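Local atomic coordinates of probable sugar kinase (PDB entry 3KZH), a protein that probably phosphorylates a sugar, being a pfkB-type carbohydrate kinase, and holds beta-D-glucopyranose in a pocket. Residues D125-K130 / P147-Y152; K221-I224 / G230-Y233; P272-V277 / E314-L319. All blocks are in the same frame, centred on the assembly; numbering follows the deposited sequence.

In the fold
Contacts 2 and 3 adjoin one another, their centres about 9 Å apart, and both involve the large central sheet of the ribokinase-like fold. Helix 273-288 joins them: Ile273 and Val277 press on Phe223, while Glu274 and Val277 meet Tyr233, with Glu274 CG 3.5 Å from Tyr233 OH. Contact 2 lies near the sugar site, with the Ile231 side chain about 6 Å from the bound beta-D-glucopyranose. Contact 3 carries the same region out to the edge strand at the protein surface. Contact 1 stands apart: its centre is about 28 Å from that of contact 2 and about 35 Å from that of contact 3, and it touches neither.

Contact 1: residues D125-K130 / P147-Y152; sequences DFIDSK and PEIMEY
Ile127 and Asp128 of helix 124-129 reach across to Tyr152 of helix 147-157, the apolar residue meeting one side of the phenol ring and the acid its hydroxyl. Helix 147-157 connects the neighbouring parallel strands 139-143 and 162-166 in a beta-alpha-beta crossover of the ribokinase-like fold. The two helix segments run in roughly the same direction, at 33°, but their axes come no nearer than 11.9 Å, and long side chains bridge the space.

Ile127 can be traced outward. Ile127 CB lies 4.1 Å from Tyr152 CE2. The CG2 branch comes closer, with Ile127 CG2 3.8 Å from Tyr152 CE2, and meets the ring at its edge, in the plane. The other branch passes through CG1 to the terminal methyl; Ile127 CD1 approaches Tyr152 CD2 obliquely at 3.7 Å and also touches Ile149 CG2. Thus this methyl is shared by Tyr152 and Ile149, a helical turn apart, and the isoleucine and tyrosine run antiparallel alongside each other. Met122, Leu153 and Phe157 pack against Ile127 as well and extend the apolar layer.

With CG anti to the backbone N (chi1 -173°), Tyr152 directs its ring toward the first helix, and its hydroxyl arrives beside Asp128. Tyr152 OH donates over 2.7 Å to Asp128 OD1, which accepts through its syn lone pair, on the side of the second carboxylate oxygen. The side chains are nearly perpendicular, with their planes 59° apart.

The short bond holds the hydroxyl end in place, limits swinging of the tyrosine and probably helps keep the acid charged. Any hold on ring rotation comes from the Ile127 methyls along the CD2-CE2 side, so this interface combines apolar packing beside one polar link.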
# COMPACT_ATOMS: atom_id res chain seq x y z
N ASP A 125 -8.57 26.63 -11.14
CA ASP A 125 -9.41 26.97 -9.97
C ASP A 125 -8.73 26.58 -8.66
O ASP A 125 -8.81 27.33 -7.67
CB ASP A 125 -10.78 26.29 -10.06
CG ASP A 125 -11.81 27.14 -10.77
OD1 ASP A 125 -11.48 27.78 -11.79
OD2 ASP A 125 -12.97 27.15 -10.31
N PHE A 126 -8.05 25.44 -8.68
CA PHE A 126 -7.33 24.95 -7.52
C PHE A 126 -6.07 25.81 -7.29
O PHE A 126 -5.78 26.15 -6.14
CB PHE A 126 -7.02 23.44 -7.64
CG PHE A 126 -6.52 22.82 -6.35
CD1 PHE A 126 -7.43 22.44 -5.35
CD2 PHE A 126 -5.13 22.73 -6.09
CE1 PHE A 126 -6.97 21.97 -4.09
CE2 PHE A 126 -4.66 22.26 -4.84
CZ PHE A 126 -5.58 21.89 -3.84
N ILE A 127 -5.36 26.18 -8.37
CA ILE A 127 -4.16 27.03 -8.27
C ILE A 127 -4.57 28.35 -7.62
O ILE A 127 -3.94 28.78 -6.66
CB ILE A 127 -3.46 27.35 -9.65
CG1 ILE A 127 -2.63 26.18 -10.14
CG2 ILE A 127 -2.42 28.43 -9.49
CD1 ILE A 127 -2.59 26.01 -11.65
N ASP A 128 -5.67 28.93 -8.11
CA ASP A 128 -6.22 30.20 -7.60
C ASP A 128 -6.59 30.15 -6.13
O ASP A 128 -6.38 31.13 -5.42
CB ASP A 128 -7.45 30.62 -8.41
CG ASP A 128 -7.12 31.01 -9.85
OD1 ASP A 128 -5.99 31.47 -10.11
OD2 ASP A 128 -8.00 30.84 -10.72
N SER A 129 -7.10 29.01 -5.66
CA SER A 129 -7.50 28.85 -4.26
C SER A 129 -6.30 28.80 -3.33
O SER A 129 -6.38 29.20 -2.17
CB SER A 129 -8.40 27.61 -4.07
OG SER A 129 -7.69 26.37 -4.13
N LYS A 130 -5.17 28.35 -3.88
CA LYS A 130 -3.92 28.21 -3.14
C LYS A 130 -2.86 29.22 -3.58
O LYS A 130 -1.68 29.03 -3.30
CB LYS A 130 -3.36 26.79 -3.30
CG LYS A 130 -4.26 25.65 -2.84
CD LYS A 130 -4.56 25.71 -1.35
CE LYS A 130 -5.20 24.43 -0.86
NZ LYS A 130 -6.40 24.05 -1.65
N PRO A 147 3.23 21.51 -19.32
CA PRO A 147 3.62 22.81 -19.90
C PRO A 147 2.57 23.93 -19.81
O PRO A 147 2.92 25.09 -19.62
CB PRO A 147 3.93 22.45 -21.35
CG PRO A 147 4.42 21.05 -21.26
CD PRO A 147 3.40 20.45 -20.34
N GLU A 148 1.30 23.55 -19.94
CA GLU A 148 0.16 24.48 -19.90
C GLU A 148 -0.01 25.09 -18.50
O GLU A 148 -0.24 26.29 -18.37
CB GLU A 148 -1.13 23.75 -20.31
CG GLU A 148 -2.35 24.64 -20.56
CD GLU A 148 -3.69 23.91 -20.39
OE1 GLU A 148 -4.67 24.57 -19.99
OE2 GLU A 148 -3.76 22.69 -20.67
N ILE A 149 0.11 24.24 -17.48
CA ILE A 149 -0.01 24.67 -16.08
C ILE A 149 1.24 25.43 -15.64
O ILE A 149 1.13 26.38 -14.87
CB ILE A 149 -0.42 23.49 -15.15
CG1 ILE A 149 -1.92 23.27 -15.30
CG2 ILE A 149 -0.08 23.75 -13.65
CD1 ILE A 149 -2.38 21.88 -15.03
N MSE A 150 2.40 25.06 -16.19
CA MSE A 150 3.67 25.73 -15.90
C MSE A 150 3.53 27.18 -16.37
O MSE A 150 3.74 28.09 -15.57
CB MSE A 150 4.86 25.04 -16.61
CG MSE A 150 6.24 25.71 -16.39
SE MSE A 150 7.72 25.01 -17.44
CE MSE A 150 7.84 23.31 -16.55
N GLU A 151 3.04 27.37 -17.60
CA GLU A 151 2.82 28.70 -18.19
C GLU A 151 1.89 29.54 -17.34
O GLU A 151 2.17 30.71 -17.09
CB GLU A 151 2.26 28.59 -19.61
CG GLU A 151 2.00 29.94 -20.32
CD GLU A 151 1.87 29.82 -21.82
OE1 GLU A 151 1.40 28.76 -22.30
OE2 GLU A 151 2.26 30.77 -22.53
N TYR A 152 0.82 28.91 -16.83
CA TYR A 152 -0.13 29.60 -15.96
C TYR A 152 0.57 30.02 -14.66
O TYR A 152 0.39 31.15 -14.21
CB TYR A 152 -1.35 28.70 -15.65
CG TYR A 152 -2.45 29.41 -14.90
CD1 TYR A 152 -3.36 30.26 -15.56
CD2 TYR A 152 -2.57 29.27 -13.49
CE1 TYR A 152 -4.37 30.96 -14.85
CE2 TYR A 152 -3.57 29.96 -12.77
CZ TYR A 152 -4.46 30.80 -13.45
OH TYR A 152 -5.46 31.43 -12.75

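Contact 2: residues K221-I224 / G230-Y233; sequences KVFI and GIFY
Ile224 and Phe232 form a hydrogen-bonded pair in the antiparallel beta hairpin made by strands 221-225 and 231-234, the point where the parallel part of the central sheet gives way to antiparallel strands. Ile224 N donates to Phe232 O at 2.8 Å and Phe232 N returns a bond to Ile224 O at 2.9 Å, both nearly straight. On the face carrying this pair the two side chains run alongside in the same sense, and Ile224 CD1 comes to 4.1 Å from Phe232 CD2.

Phe223 and Tyr233 make the next, non-hydrogen-bonded pair, on the other face. Tyr233 CB touches Phe223 CD1 at 3.9 Å, while Ile231 CG2 stands at the edge of the phenylalanine ring. A chi1 of 62° sets Tyr233 CG between the backbone N and carbonyl carbon, leaving CB to meet Phe223 while the ring leads away.

Around this shell, helix 204-217 covers the Ile224 and Phe232 face through Leu207 and Ser211. Leu263, Ile273 and Val277 of helices 255-268 and 273-288 pack on Phe223. Phe223 also touches Lys187, which, like Ser225 after Ile224, belongs to the glucose pocket. A bent CA-H...O contact also links the strands, with Tyr233 CA 3.3 Å from Val222 O.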
# COMPACT_ATOMS: atom_id res chain seq x y z
N LYS A 221 20.22 31.75 -12.08
CA LYS A 221 21.24 30.75 -11.73
C LYS A 221 21.19 29.49 -12.60
O LYS A 221 20.13 28.88 -12.75
CB LYS A 221 21.11 30.35 -10.24
CG LYS A 221 21.12 31.51 -9.24
CD LYS A 221 22.06 31.28 -8.09
CE LYS A 221 22.19 32.55 -7.25
NZ LYS A 221 20.93 32.91 -6.55
N VAL A 222 22.34 29.12 -13.18
CA VAL A 222 22.44 27.93 -14.04
C VAL A 222 23.32 26.82 -13.48
O VAL A 222 24.44 27.06 -13.08
CB VAL A 222 22.95 28.31 -15.48
CG1 VAL A 222 23.00 27.07 -16.40
CG2 VAL A 222 22.06 29.36 -16.10
N PHE A 223 22.79 25.60 -13.47
CA PHE A 223 23.52 24.41 -13.00
C PHE A 223 23.38 23.33 -14.08
O PHE A 223 22.27 22.90 -14.39
CB PHE A 223 22.96 23.90 -11.67
CG PHE A 223 23.08 24.86 -10.53
CD1 PHE A 223 24.29 24.99 -9.82
CD2 PHE A 223 22.01 25.71 -10.20
CE1 PHE A 223 24.44 25.96 -8.81
CE2 PHE A 223 22.14 26.69 -9.19
CZ PHE A 223 23.37 26.81 -8.49
N ILE A 224 24.50 22.92 -14.68
CA ILE A 224 24.49 21.89 -15.72
C ILE A 224 25.22 20.63 -15.23
O ILE A 224 26.44 20.67 -15.00
CB ILE A 224 25.08 22.40 -17.11
CG1 ILE A 224 24.29 23.62 -17.61
CG2 ILE A 224 24.94 21.32 -18.19
CD1 ILE A 224 24.98 24.45 -18.68
N GLY A 230 31.09 16.06 -13.10
CA GLY A 230 30.57 16.97 -12.09
C GLY A 230 29.49 17.94 -12.48
O GLY A 230 28.60 17.64 -13.28
N ILE A 231 29.54 19.11 -11.86
CA ILE A 231 28.55 20.15 -12.08
C ILE A 231 29.21 21.42 -12.54
O ILE A 231 30.18 21.88 -11.95
CB ILE A 231 27.77 20.46 -10.76
CG1 ILE A 231 27.11 19.20 -10.19
CG2 ILE A 231 26.78 21.62 -10.94
CD1 ILE A 231 26.00 18.59 -10.98
N PHE A 232 28.62 22.01 -13.58
CA PHE A 232 29.05 23.29 -14.11
C PHE A 232 28.03 24.30 -13.58
O PHE A 232 26.82 24.07 -13.69
CB PHE A 232 29.04 23.26 -15.65
CG PHE A 232 29.40 24.58 -16.27
CD1 PHE A 232 30.75 24.95 -16.43
CD2 PHE A 232 28.39 25.51 -16.63
CE1 PHE A 232 31.09 26.22 -16.93
CE2 PHE A 232 28.71 26.78 -17.12
CZ PHE A 232 30.07 27.14 -17.28
N TYR A 233 28.50 25.44 -13.08
CA TYR A 233 27.60 26.47 -12.57
C TYR A 233 27.90 27.86 -13.12
O TYR A 233 29.05 28.15 -13.48
CB TYR A 233 27.65 26.52 -11.03
CG TYR A 233 29.00 26.88 -10.41
CD1 TYR A 233 29.37 28.22 -10.16
CD2 TYR A 233 29.91 25.87 -10.04
CE1 TYR A 233 30.61 28.56 -9.57
CE2 TYR A 233 31.15 26.20 -9.44
CZ TYR A 233 31.49 27.54 -9.22
OH TYR A 233 32.74 27.88 -8.72

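Contact 3: residues P272-V277 / E314-L319; sequences PIEDIV and EEKYDL
The carboxylate of Glu274 has Lys316 CD lying obliquely off one face and Glu314 OE1 off the other, both reached through Glu274 OE2. Lys316 CD is 3.6 Å from Glu274 OE2, and the lysine chain passes roughly square to that of the glutamate. On the opposite face, Glu314 OE1 stands 4.2 Å from Glu274 OE2, two like charges at close range.

Glu274 extends from the first turn of helix 273-288, with Tyr233 packed beside it. Glu314 and Lys316 project from strand 312-317, the outermost strand of the large sheet within the chain, which pairs with strand 239-244. Glu315 and Tyr317, alternate residues of the strand, point the other way: Tyr317 OH donates to Glu315 OE1 at 2.6 Å, from 40° above the plane of that carboxylate, and the tyrosine ring packs on Phe232 and Cys239.

Bends at chi3 (-57°) and chi4 (-62°) fold the end of Lys316, leaving Lys316 NZ 5.2 Å from Glu274 OE2, beyond a salt bridge. The acid therefore meets the aliphatic part of the lysine.

No hydrogen bond crosses between these segments, and the area buried is small. Between them there is one van der Waals touch and through-space charge effects, which solvent would weaken at this surface position. The Lys316 ammonium, together with Lys278 in a long, weak ion pair with Glu314, probably offsets some of the repulsion between the two glutamates.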
# COMPACT_ATOMS: atom_id res chain seq x y z
N PRO A 272 27.16 30.59 -0.17
CA PRO A 272 27.78 30.99 -1.44
C PRO A 272 27.66 29.84 -2.45
O PRO A 272 27.59 28.67 -2.04
CB PRO A 272 29.24 31.27 -1.04
CG PRO A 272 29.42 30.56 0.24
CD PRO A 272 28.12 30.75 0.94
N ILE A 273 27.62 30.17 -3.74
CA ILE A 273 27.43 29.18 -4.81
C ILE A 273 28.35 27.95 -4.84
O ILE A 273 27.87 26.84 -5.09
CB ILE A 273 27.29 29.87 -6.22
CG1 ILE A 273 26.68 28.90 -7.23
CG2 ILE A 273 28.63 30.39 -6.71
CD1 ILE A 273 25.95 29.54 -8.38
N GLU A 274 29.62 28.11 -4.48
CA GLU A 274 30.58 27.00 -4.46
C GLU A 274 30.20 25.96 -3.40
O GLU A 274 30.30 24.75 -3.65
CB GLU A 274 32.01 27.52 -4.21
CG GLU A 274 32.54 28.44 -5.31
CD GLU A 274 33.82 29.16 -4.92
OE1 GLU A 274 33.74 30.18 -4.19
OE2 GLU A 274 34.90 28.72 -5.34
N ASP A 275 29.67 26.44 -2.27
CA ASP A 275 29.23 25.57 -1.18
C ASP A 275 27.87 24.91 -1.44
O ASP A 275 27.63 23.81 -0.95
CB ASP A 275 29.26 26.32 0.16
CG ASP A 275 30.68 26.68 0.61
OD1 ASP A 275 31.57 25.80 0.62
OD2 ASP A 275 30.91 27.86 0.97
N ILE A 276 27.00 25.58 -2.21
CA ILE A 276 25.67 25.04 -2.58
C ILE A 276 25.89 23.86 -3.53
O ILE A 276 25.28 22.79 -3.36
CB ILE A 276 24.78 26.10 -3.32
CG1 ILE A 276 24.47 27.29 -2.40
CG2 ILE A 276 23.47 25.48 -3.82
CD1 ILE A 276 23.70 28.42 -3.08
N VAL A 277 26.81 24.05 -4.47
CA VAL A 277 27.19 23.06 -5.48
C VAL A 277 27.79 21.81 -4.81
O VAL A 277 27.42 20.70 -5.17
CB VAL A 277 28.18 23.71 -6.51
CG1 VAL A 277 28.68 22.73 -7.51
CG2 VAL A 277 27.48 24.78 -7.28
N GLU A 314 38.24 21.42 -8.27
CA GLU A 314 37.57 22.71 -8.49
C GLU A 314 38.26 23.54 -9.56
O GLU A 314 39.48 23.55 -9.65
CB GLU A 314 37.51 23.51 -7.18
CG GLU A 314 36.79 22.82 -6.03
CD GLU A 314 36.78 23.65 -4.76
OE1 GLU A 314 36.20 24.75 -4.77
OE2 GLU A 314 37.32 23.18 -3.74
N GLU A 315 37.45 24.22 -10.36
CA GLU A 315 37.91 25.08 -11.46
C GLU A 315 37.05 26.34 -11.44
O GLU A 315 35.83 26.24 -11.25
CB GLU A 315 37.74 24.37 -12.82
CG GLU A 315 38.67 23.17 -13.06
CD GLU A 315 38.29 22.32 -14.28
OE1 GLU A 315 37.97 22.86 -15.35
OE2 GLU A 315 38.35 21.08 -14.15
N LYS A 316 37.67 27.52 -11.58
CA LYS A 316 36.94 28.80 -11.59
C LYS A 316 37.27 29.59 -12.86
O LYS A 316 38.43 29.81 -13.16
CB LYS A 316 37.30 29.68 -10.38
CG LYS A 316 36.97 29.15 -8.98
CD LYS A 316 36.90 30.27 -7.92
CE LYS A 316 38.19 31.11 -7.81
NZ LYS A 316 39.41 30.36 -7.39
N TYR A 317 36.24 30.04 -13.58
CA TYR A 317 36.43 30.83 -14.80
C TYR A 317 35.92 32.25 -14.57
O TYR A 317 34.91 32.45 -13.88
CB TYR A 317 35.72 30.20 -16.01
CG TYR A 317 35.79 28.68 -16.07
CD1 TYR A 317 34.67 27.90 -15.73
CD2 TYR A 317 36.99 28.02 -16.41
CE1 TYR A 317 34.74 26.49 -15.71
CE2 TYR A 317 37.07 26.59 -16.39
CZ TYR A 317 35.94 25.84 -16.04
OH TYR A 317 35.98 24.47 -16.01
N ASP A 318 36.62 33.23 -15.14
CA ASP A 318 36.25 34.64 -15.01
C ASP A 318 35.42 35.16 -16.20
O ASP A 318 34.83 34.36 -16.93
CB ASP A 318 37.51 35.49 -14.82
CG ASP A 318 37.32 36.61 -13.81
OD1 ASP A 318 36.99 37.75 -14.23
OD2 ASP A 318 37.48 36.34 -12.59
N LEU A 319 35.33 36.48 -16.34
CA LEU A 319 34.59 37.19 -17.40
C LEU A 319 33.06 37.04 -17.38
O LEU A 319 32.54 36.22 -16.58
CB LEU A 319 35.15 36.84 -18.81